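Local coordinates for protection of telomeres protein 1 (Schizosaccharomyces pombe, PDB 5USB) that binds single-stranded telomeric DNA through OB-folds, protects the 3' overhang of the chromosome end and regulates telomerase and telomere length, at residues 5-9 with 35-41; 18-24 with 81-87. The protein carries 1 engineered substitution. One frame throughout, in Å; residues are numbered along the deposited sequence.

Contact 1 (5-9 with 35-41)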
ATOM      1  N   LEU A   5       9.113   7.952  -0.194  1.00 14.75           N
ATOM      2  CA  LEU A   5       8.544   7.379  -1.401  1.00 17.13           C
ATOM      3  C   LEU A   5       8.625   5.857  -1.311  1.00 13.86           C
ATOM      4  O   LEU A   5       9.506   5.299  -0.645  1.00 15.22           O
ATOM      5  CB  LEU A   5       9.271   7.841  -2.662  1.00 18.02           C
ATOM      6  CG  LEU A   5       9.170   9.358  -2.866  1.00 17.83           C
ATOM      7  CD1 LEU A   5       9.879   9.692  -4.153  1.00 21.33           C
ATOM      8  CD2 LEU A   5       7.750   9.901  -2.866  1.00 23.25           C
ATOM      9  N   LEU A   6       7.716   5.173  -2.012  1.00 15.15           N
ATOM     10  CA  LEU A   6       7.728   3.720  -1.908  1.00 12.85           C
ATOM     11  C   LEU A   6       9.003   3.130  -2.483  1.00 14.76           C
ATOM     12  O   LEU A   6       9.426   2.046  -2.078  1.00 15.42           O
ATOM     13  CB  LEU A   6       6.486   3.118  -2.562  1.00 14.73           C
ATOM     14  CG  LEU A   6       5.250   3.189  -1.655  1.00 15.00           C
ATOM     15  CD1 LEU A   6       4.092   2.595  -2.467  1.00 18.27           C
ATOM     16  CD2 LEU A   6       5.437   2.454  -0.316  1.00 18.60           C
ATOM     17  N   SER A   7       9.652   3.831  -3.421  1.00 14.59           N
ATOM     18  CA  SER A   7      10.926   3.362  -3.942  1.00 12.39           C
ATOM     19  C   SER A   7      12.033   3.372  -2.897  1.00 18.29           C
ATOM     20  O   SER A   7      13.061   2.703  -3.097  1.00 18.68           O
ATOM     21  CB  SER A   7      11.337   4.242  -5.103  1.00 16.05           C
ATOM     22  OG  SER A   7      11.524   5.562  -4.631  1.00 17.51           O
ATOM     23  N   GLN A   8      11.844   4.102  -1.805  1.00 15.44           N
ATOM     24  CA  GLN A   8      12.852   4.262  -0.761  1.00 19.05           C
ATOM     25  C   GLN A   8      12.655   3.311   0.409  1.00 21.57           C
ATOM     26  O   GLN A   8      13.544   3.220   1.271  1.00 20.71           O
ATOM     27  CB  GLN A   8      12.842   5.704  -0.249  1.00 19.01           C
ATOM     28  CG  GLN A   8      13.138   6.728  -1.326  1.00 17.60           C
ATOM     29  CD  GLN A   8      12.897   8.160  -0.874  1.00 25.49           C
ATOM     30  OE1 GLN A   8      11.946   8.478  -0.126  1.00 23.49           O
ATOM     31  NE2 GLN A   8      13.775   9.056  -1.338  1.00 34.09           N
ATOM     32  N   ILE A   9      11.525   2.608   0.488  1.00 17.84           N
ATOM     33  CA  ILE A   9      11.330   1.773   1.658  1.00 17.16           C
ATOM     34  C   ILE A   9      12.110   0.475   1.509  1.00 19.10           C
ATOM     35  O   ILE A   9      12.383  -0.028   0.420  1.00 18.44           O
ATOM     36  CB  ILE A   9       9.839   1.526   1.946  1.00 19.37           C
ATOM     37  CG1 ILE A   9       9.167   0.710   0.875  1.00 20.85           C
ATOM     38  CG2 ILE A   9       9.124   2.843   2.145  1.00 18.87           C
ATOM     39  CD1 ILE A   9       7.811   0.245   1.311  1.00 22.59           C
ATOM     40  N   VAL A  35      -1.195  -0.984  -3.012  1.00 10.18           N
ATOM     41  CA  VAL A  35      -1.060   0.457  -3.173  1.00 11.03           C
ATOM     42  C   VAL A  35       0.208   0.810  -3.933  1.00 10.58           C
ATOM     43  O   VAL A  35       1.143   0.020  -4.028  1.00 11.50           O
ATOM     44  CB  VAL A  35      -1.096   1.173  -1.822  1.00 10.53           C
ATOM     45  CG1 VAL A  35      -2.291   0.705  -1.041  1.00 11.45           C
ATOM     46  CG2 VAL A  35       0.173   0.953  -1.048  1.00 11.58           C
ATOM     47  N   THR A  36       0.199   2.005  -4.523  1.00 11.82           N
ATOM     48  CA  THR A  36       1.302   2.498  -5.332  1.00 10.80           C
ATOM     49  C   THR A  36       1.446   3.999  -5.163  1.00 10.18           C
ATOM     50  O   THR A  36       0.457   4.699  -4.920  1.00 12.80           O
ATOM     51  CB  THR A  36       1.071   2.193  -6.827  1.00 11.14           C
ATOM     52  OG1 THR A  36       2.226   2.549  -7.596  1.00 12.37           O
ATOM     53  CG2 THR A  36      -0.064   2.980  -7.383  1.00 12.77           C
ATOM     54  N   ASP A  37       2.696   4.492  -5.341  1.00 11.28           N
ATOM     55  CA  ASP A  37       2.870   5.924  -5.571  1.00 14.03           C
ATOM     56  C   ASP A  37       3.542   6.170  -6.915  1.00 15.71           C
ATOM     57  O   ASP A  37       4.051   7.276  -7.170  1.00 16.23           O
ATOM     58  CB  ASP A  37       3.616   6.602  -4.416  1.00 16.86           C
ATOM     59  CG  ASP A  37       5.032   6.152  -4.264  1.00 13.17           C
ATOM     60  OD1 ASP A  37       5.517   5.364  -5.102  1.00 16.01           O
ATOM     61  OD2 ASP A  37       5.710   6.658  -3.316  1.00 17.95           O
ATOM     62  N   TYR A  38       3.527   5.151  -7.772  1.00 13.49           N
ATOM     63  CA  TYR A  38       4.113   5.178  -9.115  1.00 14.01           C
ATOM     64  C   TYR A  38       5.619   5.386  -9.068  1.00 18.70           C
ATOM     65  O   TYR A  38       6.204   6.013  -9.956  1.00 18.75           O
ATOM     66  CB  TYR A  38       3.385   6.217  -9.980  1.00 15.20           C
ATOM     67  CG  TYR A  38       1.998   5.736 -10.296  1.00 18.40           C
ATOM     68  CD1 TYR A  38       1.815   4.810 -11.310  1.00 20.57           C
ATOM     69  CD2 TYR A  38       0.895   6.148  -9.552  1.00 16.66           C
ATOM     70  CE1 TYR A  38       0.586   4.318 -11.611  1.00 21.82           C
ATOM     71  CE2 TYR A  38      -0.379   5.637  -9.849  1.00 21.08           C
ATOM     72  CZ  TYR A  38      -0.487   4.713 -10.887  1.00 18.41           C
ATOM     73  OH  TYR A  38      -1.701   4.176 -11.254  1.00 28.34           O
ATOM     74  N   THR A  39       6.267   4.861  -8.026  1.00 15.29           N
ATOM     75  CA  THR A  39       7.719   4.748  -7.953  1.00 15.35           C
ATOM     76  C   THR A  39       8.062   3.271  -7.790  1.00 17.72           C
ATOM     77  O   THR A  39       7.337   2.512  -7.155  1.00 16.65           O
ATOM     78  CB  THR A  39       8.370   5.607  -6.821  1.00 16.42           C
ATOM     79  OG1 THR A  39       8.078   5.046  -5.535  1.00 17.40           O
ATOM     80  CG2 THR A  39       7.889   7.078  -6.876  1.00 21.21           C
ATOM     81  N   GLU A  40       9.160   2.858  -8.397  1.00 15.59           N
ATOM     82  CA  GLU A  40       9.545   1.449  -8.504  1.00 12.14           C
ATOM     83  C   GLU A  40      10.412   1.016  -7.340  1.00 14.13           C
ATOM     84  O   GLU A  40      11.262   1.775  -6.887  1.00 16.41           O
ATOM     85  CB  GLU A  40      10.297   1.264  -9.811  1.00 18.26           C
ATOM     86  CG  GLU A  40      10.605  -0.107 -10.217  1.00 19.52           C
ATOM     87  CD  GLU A  40      11.252  -0.115 -11.583  1.00 27.18           C
ATOM     88  OE1 GLU A  40      11.535   0.990 -12.105  1.00 31.87           O
ATOM     89  OE2 GLU A  40      11.424  -1.202 -12.135  1.00 22.19           O
ATOM     90  N   ASN A  41      10.166  -0.197  -6.838  1.00 14.76           N
ATOM     91  CA  ASN A  41      10.976  -0.787  -5.783  1.00 14.75           C
ATOM     92  C   ASN A  41      11.402  -2.182  -6.185  1.00 14.67           C
ATOM     93  O   ASN A  41      10.559  -3.013  -6.505  1.00 13.89           O
ATOM     94  CB  ASN A  41      10.200  -0.839  -4.474  1.00 14.99           C
ATOM     95  CG  ASN A  41      11.060  -1.196  -3.292  1.00 16.80           C
ATOM     96  OD1 ASN A  41      11.726  -2.223  -3.270  1.00 17.43           O
ATOM     97  ND2 ASN A  41      11.024  -0.358  -2.282  1.00 16.83           N
TER
HETATM   98  O   HOH W   1      13.581  -2.301  -1.425  1.00 32.77           O
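Asp37, Thr39 and Asn41 reach across to the backbone of residues 5-9, joining the segment that precedes the first long strand of this OB-fold to the loop that leaves strand 31-36. Asp37 OD2 accepts the N-H of Leu6 at 2.8 Å, on its syn side and 30° out of the carboxylate plane. Thr39 OG1 takes the next amide, Ser7 N, at 2.9 Å in a weak, bent bond. Consecutive N-H groups at the start of this short turn are thus met by side-chain oxygens; aspartate and threonine carry an acceptor close enough to their own backbone to reach a neighbouring main-chain N-H. At the other end of the turn Asn41 works as a donor: its ND2 bonds to Leu6 O at 2.9 Å and to Ile9 O at 3.0 Å, both acceptors lying in its amide plane, so that the two bonds together fix the rotation of the amide.

Leu6, buried and apolar, sets CD1 4.0 Å from Thr36 CA, and Phe17 of strand 14-26 also packs on its side chain.

The second shell holds the carboxylate in place. With Asp37 CG between its backbone N and carbonyl carbon (chi1 66°), the carboxylate stands between the two segments, and OD1 accepts from Thr39 OG1 on its syn lone pair at 2.6 Å. An alanine in place of this aspartate is likely to leave the N-H of Leu6 without its acceptor and the Thr39 hydroxyl without the partner that fixes its rotation. Ile131 of helix 129-138 packs on Asp37 as well. Thr36 OG1 accepts from Tyr38 N, an ST turn, and hydrogen-bonds to Phe63 O. Asn41 OD1 accepts from the N-H of Leu43, and a water lies 2.6 Å from the same OD1.

Contact 2 (18-24 with 81-87); sequences YAQVIKT and IKEGDYV. With nucleotides of chain B.
With CG anti to the backbone N (chi1 -170°) and the chain extended beyond it, Gln20 lays its amide over the ring of Tyr86, whose own CG stands beside its backbone N. The two planes are only 13° apart and stacked, and Gln20 CG makes a CH-pi contact 4.2 Å from the ring centroid. A long, flat-ended glutamine suits this place: NE2 continues past the ring to Gly84 O at 3.1 Å in an almost straight bond, while a water donates to OE1 and joins it to Tyr86 OH.

Glu83 is likewise extended, and its OE1 takes Thr24 N at 3.0 Å with the anti lone pair. Lys23 runs alongside it, then bends at its last torsion (chi4 72°) to place NZ 2.8 Å from N7 of guanine DG7 of chain B, a direct bond to the base.

Val21 CG2 packs against Ile81 CG2 and Val87 CG1, each 3.8 Å away; branched apolar residues fill this buried side. The backbone of Val21 is held at both its N-H and its carbonyl, Val21 N by Asp85 O and Val21 O by Gly84 N. Gly84 occupies a positive phi in the type II turn from Lys82 to Asp85, where a side chain would collide with the preceding carbonyl oxygen. Asp85 OD2 accepts from Lys82 N across this turn and forms a salt bridge with Lys120.

Ala19 and Val87 form an antiparallel hydrogen-bonded pair and Gln20 and Tyr86 a non-hydrogen-bonded one, while Ile22 and Lys23 make a classic beta bulge opposite Tyr34: the bulged first strand of an OB-fold barrel, which here carries Lys23 to the bound DNA.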
ATOM      1  N   TYR A  18       2.392   8.199   1.418  1.00 13.23           N
ATOM      2  CA  TYR A  18       1.147   8.465   0.720  1.00 12.78           C
ATOM      3  C   TYR A  18       1.077   7.518  -0.476  1.00 12.01           C
ATOM      4  O   TYR A  18       2.090   7.252  -1.126  1.00 14.15           O
ATOM      5  CB  TYR A  18       1.110   9.919   0.219  1.00 14.55           C
ATOM      6  CG  TYR A  18       0.949  10.950   1.312  1.00 15.92           C
ATOM      7  CD1 TYR A  18      -0.312  11.383   1.640  1.00 16.82           C
ATOM      8  CD2 TYR A  18       2.042  11.492   1.964  1.00 22.45           C
ATOM      9  CE1 TYR A  18      -0.492  12.325   2.628  1.00 19.26           C
ATOM     10  CE2 TYR A  18       1.880  12.430   2.953  1.00 20.10           C
ATOM     11  CZ  TYR A  18       0.625  12.844   3.280  1.00 21.81           C
ATOM     12  OH  TYR A  18       0.426  13.800   4.281  1.00 25.23           O
ATOM     13  N   ALA A  19      -0.117   7.042  -0.792  1.00 12.70           N
ATOM     14  CA  ALA A  19      -0.251   6.117  -1.909  1.00 14.50           C
ATOM     15  C   ALA A  19      -1.681   6.114  -2.416  1.00 14.63           C
ATOM     16  O   ALA A  19      -2.616   6.557  -1.739  1.00 14.25           O
ATOM     17  CB  ALA A  19       0.158   4.716  -1.495  1.00 14.95           C
ATOM     18  N   GLN A  20      -1.839   5.602  -3.628  1.00 11.95           N
ATOM     19  CA  GLN A  20      -3.144   5.361  -4.212  1.00 11.88           C
ATOM     20  C   GLN A  20      -3.460   3.869  -4.173  1.00 13.00           C
ATOM     21  O   GLN A  20      -2.592   3.028  -4.434  1.00 11.80           O
ATOM     22  CB  GLN A  20      -3.209   5.865  -5.652  1.00 13.77           C
ATOM     23  CG  GLN A  20      -4.636   5.836  -6.160  1.00 16.80           C
ATOM     24  CD  GLN A  20      -4.836   6.519  -7.486  1.00 18.69           C
ATOM     25  OE1 GLN A  20      -3.943   6.558  -8.321  1.00 17.83           O
ATOM     26  NE2 GLN A  20      -6.067   6.993  -7.717  1.00 19.07           N
ATOM     27  N   VAL A  21      -4.698   3.553  -3.803  1.00 12.00           N
ATOM     28  CA  VAL A  21      -5.148   2.174  -3.691  1.00 10.46           C
ATOM     29  C   VAL A  21      -5.519   1.669  -5.076  1.00 12.41           C
ATOM     30  O   VAL A  21      -6.415   2.215  -5.740  1.00 11.58           O
ATOM     31  CB  VAL A  21      -6.331   2.044  -2.726  1.00 11.08           C
ATOM     32  CG1 VAL A  21      -6.807   0.603  -2.686  1.00 11.00           C
ATOM     33  CG2 VAL A  21      -5.948   2.509  -1.373  1.00 12.36           C
ATOM     34  N   ILE A  22      -4.881   0.578  -5.479  1.00 12.23           N
ATOM     35  CA  ILE A  22      -5.151  -0.045  -6.768  1.00 10.41           C
ATOM     36  C   ILE A  22      -6.150  -1.174  -6.645  1.00 12.18           C
ATOM     37  O   ILE A  22      -7.037  -1.309  -7.489  1.00 15.69           O
ATOM     38  CB  ILE A  22      -3.835  -0.544  -7.405  1.00 13.73           C
ATOM     39  CG1 ILE A  22      -2.826   0.575  -7.626  1.00 14.86           C
ATOM     40  CG2 ILE A  22      -4.167  -1.252  -8.710  1.00 13.25           C
ATOM     41  CD1 ILE A  22      -3.357   1.703  -8.496  1.00 20.04           C
ATOM     42  N   LYS A  23      -6.021  -1.971  -5.594  1.00 10.68           N
ATOM     43  CA  LYS A  23      -6.817  -3.168  -5.414  1.00 12.30           C
ATOM     44  C   LYS A  23      -7.091  -3.381  -3.935  1.00 10.28           C
ATOM     45  O   LYS A  23      -6.218  -3.146  -3.097  1.00 10.39           O
ATOM     46  CB  LYS A  23      -6.074  -4.388  -5.985  1.00 11.86           C
ATOM     47  CG  LYS A  23      -6.813  -5.704  -5.841  1.00 13.73           C
ATOM     48  CD  LYS A  23      -5.998  -6.792  -6.469  1.00 15.53           C
ATOM     49  CE  LYS A  23      -6.571  -8.165  -6.146  1.00 17.10           C
ATOM     50  NZ  LYS A  23      -7.807  -8.416  -6.865  1.00 18.22           N
ATOM     51  N   THR A  24      -8.298  -3.844  -3.630  1.00 10.04           N
ATOM     52  CA  THR A  24      -8.649  -4.297  -2.299  1.00 10.63           C
ATOM     53  C   THR A  24      -9.161  -5.721  -2.368  1.00 11.55           C
ATOM     54  O   THR A  24      -9.737  -6.130  -3.376  1.00 13.06           O
ATOM     55  CB  THR A  24      -9.725  -3.411  -1.642  1.00 11.99           C
ATOM     56  OG1 THR A  24     -10.941  -3.457  -2.371  1.00 16.15           O
ATOM     57  CG2 THR A  24      -9.277  -1.970  -1.580  1.00 13.02           C
ATOM     58  N   ILE A  81     -12.053   1.819   2.885  1.00 14.50           N
ATOM     59  CA  ILE A  81     -11.044   2.120   1.874  1.00 14.10           C
ATOM     60  C   ILE A  81     -11.404   1.386   0.591  1.00 16.69           C
ATOM     61  O   ILE A  81     -11.619   0.166   0.593  1.00 16.84           O
ATOM     62  CB  ILE A  81      -9.641   1.718   2.354  1.00 14.66           C
ATOM     63  CG1 ILE A  81      -9.282   2.380   3.645  1.00 16.17           C
ATOM     64  CG2 ILE A  81      -8.583   2.030   1.267  1.00 15.97           C
ATOM     65  CD1 ILE A  81      -9.232   3.889   3.580  1.00 20.67           C
ATOM     66  N   LYS A  82     -11.456   2.122  -0.512  1.00 15.19           N
ATOM     67  CA  LYS A  82     -11.917   1.588  -1.791  1.00 15.41           C
ATOM     68  C   LYS A  82     -10.834   1.770  -2.835  1.00 12.91           C
ATOM     69  O   LYS A  82      -9.980   2.652  -2.740  1.00 13.86           O
ATOM     70  CB  LYS A  82     -13.171   2.292  -2.337  1.00 18.71           C
ATOM     71  CG  LYS A  82     -14.389   2.387  -1.400  1.00 21.47           C
ATOM     72  CD  LYS A  82     -14.914   1.046  -1.007  1.00 28.92           C
ATOM     73  CE  LYS A  82     -16.023   1.174   0.040  1.00 32.66           C
ATOM     74  NZ  LYS A  82     -16.376  -0.167   0.591  1.00 31.91           N
ATOM     75  N   GLU A  83     -10.910   0.950  -3.871  1.00 14.95           N
ATOM     76  CA  GLU A  83     -10.042   1.116  -5.017  1.00 14.20           C
ATOM     77  C   GLU A  83     -10.166   2.532  -5.583  1.00 11.51           C
ATOM     78  O   GLU A  83     -11.281   3.037  -5.770  1.00 13.96           O
ATOM     79  CB  GLU A  83     -10.401   0.060  -6.076  1.00 14.61           C
ATOM     80  CG  GLU A  83     -10.082  -1.323  -5.549  1.00 17.93           C
ATOM     81  CD  GLU A  83     -10.372  -2.485  -6.474  1.00 21.98           C
ATOM     82  OE1 GLU A  83     -10.018  -3.640  -6.098  1.00 15.75           O
ATOM     83  OE2 GLU A  83     -10.923  -2.257  -7.576  1.00 22.94           O
ATOM     84  N   GLY A  84      -9.027   3.139  -5.862  1.00 14.31           N
ATOM     85  CA  GLY A  84      -8.945   4.502  -6.364  1.00 14.70           C
ATOM     86  C   GLY A  84      -8.785   5.551  -5.287  1.00 16.85           C
ATOM     87  O   GLY A  84      -8.337   6.681  -5.584  1.00 18.28           O
ATOM     88  N   ASP A  85      -9.082   5.198  -4.042  1.00 14.99           N
ATOM     89  CA  ASP A  85      -8.850   6.115  -2.943  1.00 14.21           C
ATOM     90  C   ASP A  85      -7.348   6.380  -2.743  1.00 16.06           C
ATOM     91  O   ASP A  85      -6.469   5.577  -3.099  1.00 16.26           O
ATOM     92  CB  ASP A  85      -9.406   5.559  -1.635  1.00 15.55           C
ATOM     93  CG  ASP A  85     -10.898   5.604  -1.538  1.00 20.46           C
ATOM     94  OD1 ASP A  85     -11.576   6.248  -2.374  1.00 20.52           O
ATOM     95  OD2 ASP A  85     -11.401   4.978  -0.575  1.00 21.89           O
ATOM     96  N   TYR A  86      -7.055   7.535  -2.146  1.00 14.57           N
ATOM     97  CA  TYR A  86      -5.720   7.848  -1.679  1.00 14.59           C
ATOM     98  C   TYR A  86      -5.654   7.621  -0.184  1.00 14.21           C
ATOM     99  O   TYR A  86      -6.642   7.842   0.527  1.00 15.51           O
ATOM    100  CB  TYR A  86      -5.351   9.294  -2.019  1.00 18.21           C
ATOM    101  CG  TYR A  86      -5.344   9.568  -3.488  1.00 19.02           C
ATOM    102  CD1 TYR A  86      -4.206   9.368  -4.225  1.00 17.49           C
ATOM    103  CD2 TYR A  86      -6.476  10.014  -4.132  1.00 20.83           C
ATOM    104  CE1 TYR A  86      -4.180   9.609  -5.581  1.00 19.97           C
ATOM    105  CE2 TYR A  86      -6.474  10.239  -5.483  1.00 22.71           C
ATOM    106  CZ  TYR A  86      -5.315  10.049  -6.201  1.00 23.64           C
ATOM    107  OH  TYR A  86      -5.299  10.295  -7.574  1.00 26.96           O
ATOM    108  N   VAL A  87      -4.532   7.099   0.271  1.00 12.12           N
ATOM    109  CA  VAL A  87      -4.334   6.787   1.675  1.00 11.93           C
ATOM    110  C   VAL A  87      -2.998   7.366   2.139  1.00 15.05           C
ATOM    111  O   VAL A  87      -2.062   7.562   1.357  1.00 13.90           O
ATOM    112  CB  VAL A  87      -4.413   5.275   1.988  1.00 12.75           C
ATOM    113  CG1 VAL A  87      -5.807   4.700   1.705  1.00 14.59           C
ATOM    114  CG2 VAL A  87      -3.393   4.492   1.219  1.00 16.34           C
TER
ATOM    115  P    DG B   7      -9.076 -14.434 -12.191  1.00 32.29           P
ATOM    116  OP1  DG B   7      -9.182 -15.719 -12.915  1.00 36.19           O
ATOM    117  OP2  DG B   7      -9.410 -13.201 -12.853  1.00 29.19           O
ATOM    118  O5'  DG B   7      -9.975 -14.471 -10.877  1.00 25.49           O
ATOM    119  C5'  DG B   7     -10.195 -15.692 -10.199  1.00 25.94           C
ATOM    120  C4'  DG B   7     -10.903 -15.435  -8.894  1.00 21.85           C
ATOM    121  O4'  DG B   7      -9.957 -14.876  -7.960  1.00 19.43           O
ATOM    122  C3'  DG B   7     -12.071 -14.449  -8.964  1.00 23.68           C
ATOM    123  O3'  DG B   7     -13.183 -15.015  -8.298  1.00 24.81           O
ATOM    124  C2'  DG B   7     -11.643 -13.313  -8.059  1.00 21.91           C
ATOM    125  C1'  DG B   7     -10.643 -13.966  -7.150  1.00 15.47           C
ATOM    126  N9   DG B   7      -9.686 -13.015  -6.615  1.00 12.64           N
ATOM    127  C8   DG B   7      -9.403 -11.767  -7.104  1.00 16.78           C
ATOM    128  N7   DG B   7      -8.543 -11.114  -6.375  1.00 11.90           N
ATOM    129  C5   DG B   7      -8.249 -11.979  -5.336  1.00 12.09           C
ATOM    130  C6   DG B   7      -7.395 -11.814  -4.221  1.00 16.45           C
ATOM    131  O6   DG B   7      -6.683 -10.854  -3.941  1.00 14.96           O
ATOM    132  N1   DG B   7      -7.391 -12.941  -3.405  1.00 13.35           N
ATOM    133  C2   DG B   7      -8.130 -14.072  -3.630  1.00 14.83           C
ATOM    134  N2   DG B   7      -8.000 -15.048  -2.729  1.00 16.93           N
ATOM    135  N3   DG B   7      -8.940 -14.234  -4.660  1.00 15.52           N
ATOM    136  C4   DG B   7      -8.953 -13.155  -5.466  1.00 12.80           C
TER
HETATM  137  O   HOH W   2      -3.485   9.225  -9.094  1.00 24.73           O
HETATM  138  O   HOH W   3     -10.083  -6.985  -5.839  1.00 20.33           O
HETATM  139  O   HOH W   4     -12.808  -1.250  -3.415  1.00 25.07           O

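In the fold
From the N terminus, residues 5-9 come first, before strand 14-26 carries residues 18-24; the chain then turns back along strand 31-36 into residues 35-41, where contact 1 closes a loop that holds strand 14-26 and most of strand 31-36. Contact 2 closes a longer loop, which passes through strand 65-69 and helix 72-77 before residues 81-87 return to strand 14-26. Because residues 18-24 lie inside the first loop and 81-87 beyond it, the two closures cross. They meet where the neighbouring strands pair: Thr36 O lies 2.8 Å from Gln20 N, a probable hydrogen bond. Contact 1 ties the N-terminal segment to the end of strand 31-36, contact 2 strand 86-90 to strand 14-26.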